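Local structure of thermophilic dibenzothiophene desulfurization enzyme C (Paenibacillus sp. A11-2, 5XDC) at residues 70-81 and 250-261. The protein probably catalyses the FMNH2- and oxygen-dependent oxidation of dibenzothiophene to its sulfoxide and then its sulfone, as a flavin monooxygenase of the DszC family. Numbering follows the deposited sequence.
Sequences WPTVYEAIAEIA and ITQLIFTHLYLG
In this acyl-CoA dehydrogenase-like fold, residues 70-81 of helix 70-83, in the N-terminal domain, pack on residues 250-261 of helix 247-276, in the C-terminal domain, and Tyr74 is the knob that drops among Ile250, Leu253, Ile254 and His257. The segments run the same way at 40° and close up from the Trp70 end, where Trp70 CH2 meets Ile250 CG2, which lies over one face of the tryptophan ring, to a backbone contact at Ala78 and Gly261, whose CA atoms are 4.2 Å apart. Tyr74 OH donates to Ile250 O at 2.9 Å, in the carbonyl plane and on a lone pair; the same oxygen takes Ile254 N within its helix, so two donors share it. Leu253 CD2 covers one face of the phenol ring, 3.9 Å from the centroid. His257, one turn further along the helix, forms an offset stack over the same face, planes at 24°, and carries Tyr74 CB over the centre of the imidazole. What fixes the imidazole's rotation is ND1, which donates to Leu253 O at 2.8 Å, nearly straight. An alanine in place of Tyr74 would probably leave the hollow among Ile250, Leu253, Ile254 and His257 unfilled and cost Ile250 O its second donor. Further on, Ile77 CG2 touches Leu258 CD2 at 3.7 Å; chi1 of -70° sets that methyl anti to the backbone N. The side chain of Leu258 is about 8 Å from the bound indole. At the tight end Gly261 has no side chain, so its CA can come within 3.4 Å of Ala78 O, a CA-H...O contact. Helix 293-324 borders the pair, touching Trp70, Tyr74 and Leu260, while helix 16-38 lies against Glu75, Ala76 and Glu79. Helix 331-363 meets Gln252, Thr256 and Tyr259.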
loop_
_atom_site.group_PDB
_atom_site.type_symbol
_atom_site.label_atom_id
_atom_site.label_comp_id
_atom_site.label_asym_id
_atom_site.label_seq_id
_atom_site.Cartn_x
_atom_site.Cartn_y
_atom_site.Cartn_z
ATOM N N TRP B 70 -2.007 9.768 -33.092
ATOM C CA TRP B 70 -2.369 9.812 -31.676
ATOM C C TRP B 70 -1.176 9.607 -30.749
ATOM O O TRP B 70 -1.077 10.337 -29.744
ATOM C CB TRP B 70 -3.477 8.790 -31.412
ATOM C CG TRP B 70 -4.837 9.299 -31.737
ATOM C CD1 TRP B 70 -5.631 8.931 -32.787
ATOM C CD2 TRP B 70 -5.579 10.277 -30.997
ATOM N NE1 TRP B 70 -6.820 9.612 -32.739
ATOM C CE2 TRP B 70 -6.809 10.454 -31.658
ATOM C CE3 TRP B 70 -5.314 11.024 -29.847
ATOM C CZ2 TRP B 70 -7.783 11.330 -31.195
ATOM C CZ3 TRP B 70 -6.284 11.903 -29.389
ATOM C CH2 TRP B 70 -7.494 12.059 -30.069
ATOM N N PRO B 71 -0.234 8.690 -31.011
ATOM C CA PRO B 71 0.974 8.643 -30.165
ATOM C C PRO B 71 1.659 9.994 -29.981
ATOM O O PRO B 71 2.054 10.346 -28.862
ATOM C CB PRO B 71 1.859 7.626 -30.910
ATOM C CG PRO B 71 0.874 6.670 -31.479
ATOM C CD PRO B 71 -0.305 7.530 -31.915
ATOM N N THR B 72 1.801 10.777 -31.053
ATOM C CA THR B 72 2.386 12.107 -30.942
ATOM C C THR B 72 1.517 13.034 -30.095
ATOM O O THR B 72 2.029 13.786 -29.256
ATOM C CB THR B 72 2.590 12.691 -32.342
ATOM O OG1 THR B 72 3.518 11.853 -33.047
ATOM C CG2 THR B 72 3.138 14.095 -32.273
ATOM N N VAL B 73 0.209 13.030 -30.343
ATOM C CA VAL B 73 -0.716 13.845 -29.559
ATOM C C VAL B 73 -0.591 13.514 -28.074
ATOM O O VAL B 73 -0.446 14.406 -27.233
ATOM C CB VAL B 73 -2.156 13.632 -30.054
ATOM C CG1 VAL B 73 -3.146 14.336 -29.137
ATOM C CG2 VAL B 73 -2.315 14.126 -31.502
ATOM N N TYR B 74 -0.663 12.230 -27.738
ATOM C CA TYR B 74 -0.603 11.831 -26.334
ATOM C C TYR B 74 0.708 12.262 -25.682
ATOM O O TYR B 74 0.717 12.729 -24.534
ATOM C CB TYR B 74 -0.808 10.320 -26.216
ATOM C CG TYR B 74 -2.232 9.854 -26.416
ATOM C CD1 TYR B 74 -3.255 10.303 -25.580
ATOM C CD2 TYR B 74 -2.565 8.950 -27.424
ATOM C CE1 TYR B 74 -4.565 9.878 -25.747
ATOM C CE2 TYR B 74 -3.862 8.500 -27.587
ATOM C CZ TYR B 74 -4.865 8.966 -26.749
ATOM O OH TYR B 74 -6.149 8.533 -26.918
ATOM N N GLU B 75 1.838 12.091 -26.382
ATOM C CA GLU B 75 3.119 12.499 -25.813
ATOM C C GLU B 75 3.153 14.004 -25.587
ATOM O O GLU B 75 3.666 14.481 -24.563
ATOM C CB GLU B 75 4.260 12.040 -26.727
ATOM C CG GLU B 75 5.641 12.366 -26.182
ATOM C CD GLU B 75 6.784 11.659 -26.918
ATOM O OE1 GLU B 75 7.952 11.963 -26.597
ATOM O OE2 GLU B 75 6.529 10.811 -27.807
ATOM N N ALA B 76 2.593 14.771 -26.532
ATOM C CA ALA B 76 2.555 16.223 -26.394
ATOM C C ALA B 76 1.665 16.637 -25.227
ATOM O O ALA B 76 1.990 17.579 -24.498
ATOM C CB ALA B 76 2.063 16.870 -27.691
ATOM N N ILE B 77 0.533 15.953 -25.049
ATOM C CA ILE B 77 -0.350 16.237 -23.913
ATOM C C ILE B 77 0.403 16.047 -22.604
ATOM O O ILE B 77 0.352 16.896 -21.705
ATOM C CB ILE B 77 -1.599 15.338 -23.967
ATOM C CG1 ILE B 77 -2.528 15.737 -25.121
ATOM C CG2 ILE B 77 -2.377 15.399 -22.651
ATOM C CD1 ILE B 77 -3.575 14.711 -25.463
ATOM N N ALA B 78 1.070 14.902 -22.457
ATOM C CA ALA B 78 1.809 14.630 -21.224
ATOM C C ALA B 78 2.908 15.658 -21.002
ATOM O O ALA B 78 3.140 16.104 -19.870
ATOM C CB ALA B 78 2.385 13.211 -21.253
ATOM N N GLU B 79 3.595 16.059 -22.070
ATOM C CA GLU B 79 4.686 17.016 -21.915
ATOM C C GLU B 79 4.151 18.358 -21.435
ATOM O O GLU B 79 4.685 18.958 -20.495
ATOM C CB GLU B 79 5.436 17.164 -23.238
ATOM C CG GLU B 79 6.536 18.215 -23.231
ATOM C CD GLU B 79 7.649 17.916 -22.243
ATOM O OE1 GLU B 79 8.263 18.876 -21.728
ATOM O OE2 GLU B 79 7.891 16.727 -21.950
ATOM N N ILE B 80 3.085 18.842 -22.069
ATOM C CA ILE B 80 2.529 20.124 -21.653
ATOM C C ILE B 80 1.972 20.019 -20.242
ATOM O O ILE B 80 2.153 20.927 -19.425
ATOM C CB ILE B 80 1.467 20.601 -22.660
ATOM C CG1 ILE B 80 2.158 20.938 -23.986
ATOM C CG2 ILE B 80 0.734 21.808 -22.136
ATOM C CD1 ILE B 80 1.223 21.281 -25.124
ATOM N N ALA B 81 1.273 18.924 -19.942
ATOM C CA ALA B 81 0.679 18.774 -18.620
ATOM C C ALA B 81 1.741 18.776 -17.528
ATOM O O ALA B 81 1.472 19.229 -16.413
ATOM C CB ALA B 81 -0.128 17.484 -18.539
ATOM N N ILE B 250 -10.407 6.848 -26.314
ATOM C CA ILE B 250 -9.496 7.921 -26.705
ATOM C C ILE B 250 -9.412 8.967 -25.605
ATOM O O ILE B 250 -8.326 9.422 -25.229
ATOM C CB ILE B 250 -9.955 8.562 -28.028
ATOM C CG1 ILE B 250 -9.681 7.596 -29.182
ATOM C CG2 ILE B 250 -9.253 9.892 -28.263
ATOM C CD1 ILE B 250 -10.330 8.025 -30.492
ATOM N N THR B 251 -10.570 9.379 -25.106
ATOM C CA THR B 251 -10.630 10.472 -24.144
ATOM C C THR B 251 -10.105 10.029 -22.786
ATOM O O THR B 251 -9.406 10.787 -22.110
ATOM C CB THR B 251 -12.069 10.975 -24.054
ATOM O OG1 THR B 251 -12.461 11.528 -25.320
ATOM C CG2 THR B 251 -12.224 12.066 -22.978
ATOM N N GLN B 252 -10.431 8.809 -22.378
ATOM C CA GLN B 252 -9.925 8.298 -21.109
ATOM C C GLN B 252 -8.412 8.122 -21.153
ATOM O O GLN B 252 -7.744 8.280 -20.126
ATOM C CB GLN B 252 -10.653 6.996 -20.773
ATOM C CG GLN B 252 -12.100 7.209 -20.419
ATOM C CD GLN B 252 -12.271 7.716 -18.990
ATOM O OE1 GLN B 252 -11.546 7.296 -18.096
ATOM N NE2 GLN B 252 -13.217 8.622 -18.778
ATOM N N LEU B 253 -7.840 7.860 -22.331
ATOM C CA LEU B 253 -6.384 7.821 -22.439
ATOM C C LEU B 253 -5.764 9.215 -22.482
ATOM O O LEU B 253 -4.616 9.390 -22.050
ATOM C CB LEU B 253 -5.953 6.999 -23.660
ATOM C CG LEU B 253 -4.486 6.578 -23.675
ATOM C CD1 LEU B 253 -4.157 5.650 -22.542
ATOM C CD2 LEU B 253 -4.146 5.890 -24.994
ATOM N N ILE B 254 -6.503 10.230 -22.962
ATOM C CA ILE B 254 -6.065 11.614 -22.782
ATOM C C ILE B 254 -5.901 11.917 -21.296
ATOM O O ILE B 254 -4.874 12.448 -20.866
ATOM C CB ILE B 254 -7.053 12.594 -23.448
ATOM C CG1 ILE B 254 -6.955 12.489 -24.969
ATOM C CG2 ILE B 254 -6.780 14.019 -23.016
ATOM C CD1 ILE B 254 -8.094 13.204 -25.712
ATOM N N PHE B 255 -6.917 11.581 -20.494
ATOM C CA PHE B 255 -6.832 11.819 -19.057
ATOM C C PHE B 255 -5.630 11.096 -18.463
ATOM O O PHE B 255 -4.907 11.647 -17.618
ATOM C CB PHE B 255 -8.113 11.354 -18.369
ATOM C CG PHE B 255 -9.379 12.039 -18.853
ATOM C CD1 PHE B 255 -9.328 13.257 -19.491
ATOM C CD2 PHE B 255 -10.622 11.450 -18.626
ATOM C CE1 PHE B 255 -10.498 13.888 -19.917
ATOM C CE2 PHE B 255 -11.793 12.073 -19.051
ATOM C CZ PHE B 255 -11.724 13.297 -19.697
ATOM N N THR B 256 -5.413 9.849 -18.888
ATOM C CA THR B 256 -4.283 9.065 -18.401
ATOM C C THR B 256 -2.970 9.804 -18.610
ATOM O O THR B 256 -2.112 9.840 -17.724
ATOM C CB THR B 256 -4.253 7.712 -19.113
ATOM O OG1 THR B 256 -5.446 6.989 -18.826
ATOM C CG2 THR B 256 -3.069 6.867 -18.659
ATOM N N HIS B 257 -2.796 10.416 -19.783
ATOM C CA HIS B 257 -1.574 11.153 -20.059
ATOM C C HIS B 257 -1.486 12.475 -19.289
ATOM O O HIS B 257 -0.376 12.951 -19.022
ATOM C CB HIS B 257 -1.468 11.366 -21.565
ATOM C CG HIS B 257 -1.014 10.139 -22.293
ATOM N ND1 HIS B 257 -1.870 9.119 -22.646
ATOM C CD2 HIS B 257 0.224 9.737 -22.675
ATOM C CE1 HIS B 257 -1.183 8.153 -23.234
ATOM N NE2 HIS B 257 0.089 8.502 -23.261
ATOM N N LEU B 258 -2.616 13.085 -18.919
ATOM C CA LEU B 258 -2.557 14.198 -17.977
ATOM C C LEU B 258 -1.945 13.742 -16.665
ATOM O O LEU B 258 -1.067 14.416 -16.109
ATOM C CB LEU B 258 -3.956 14.764 -17.717
ATOM C CG LEU B 258 -4.702 15.395 -18.897
ATOM C CD1 LEU B 258 -6.043 15.902 -18.432
ATOM C CD2 LEU B 258 -3.869 16.525 -19.507
ATOM N N TYR B 259 -2.379 12.577 -16.176
ATOM C CA TYR B 259 -1.907 12.084 -14.884
ATOM C C TYR B 259 -0.444 11.675 -14.957
ATOM O O TYR B 259 0.335 11.986 -14.045
ATOM C CB TYR B 259 -2.786 10.928 -14.399
ATOM C CG TYR B 259 -4.266 11.242 -14.421
ATOM C CD1 TYR B 259 -4.737 12.548 -14.345
ATOM C CD2 TYR B 259 -5.186 10.230 -14.527
ATOM C CE1 TYR B 259 -6.081 12.819 -14.410
ATOM C CE2 TYR B 259 -6.538 10.497 -14.591
ATOM C CZ TYR B 259 -6.976 11.799 -14.549
ATOM O OH TYR B 259 -8.326 12.033 -14.620
ATOM N N LEU B 260 -0.035 11.005 -16.037
ATOM C CA LEU B 260 1.385 10.677 -16.190
ATOM C C LEU B 260 2.236 11.933 -16.334
ATOM O O LEU B 260 3.352 12.001 -15.812
ATOM C CB LEU B 260 1.584 9.761 -17.395
ATOM C CG LEU B 260 0.898 8.406 -17.295
ATOM C CD1 LEU B 260 1.030 7.664 -18.627
ATOM C CD2 LEU B 260 1.511 7.573 -16.181
ATOM N N GLY B 261 1.734 12.950 -17.036
ATOM C CA GLY B 261 2.489 14.184 -17.154
ATOM C C GLY B 261 2.650 14.907 -15.828
ATOM O O GLY B 261 3.743 15.377 -15.489
#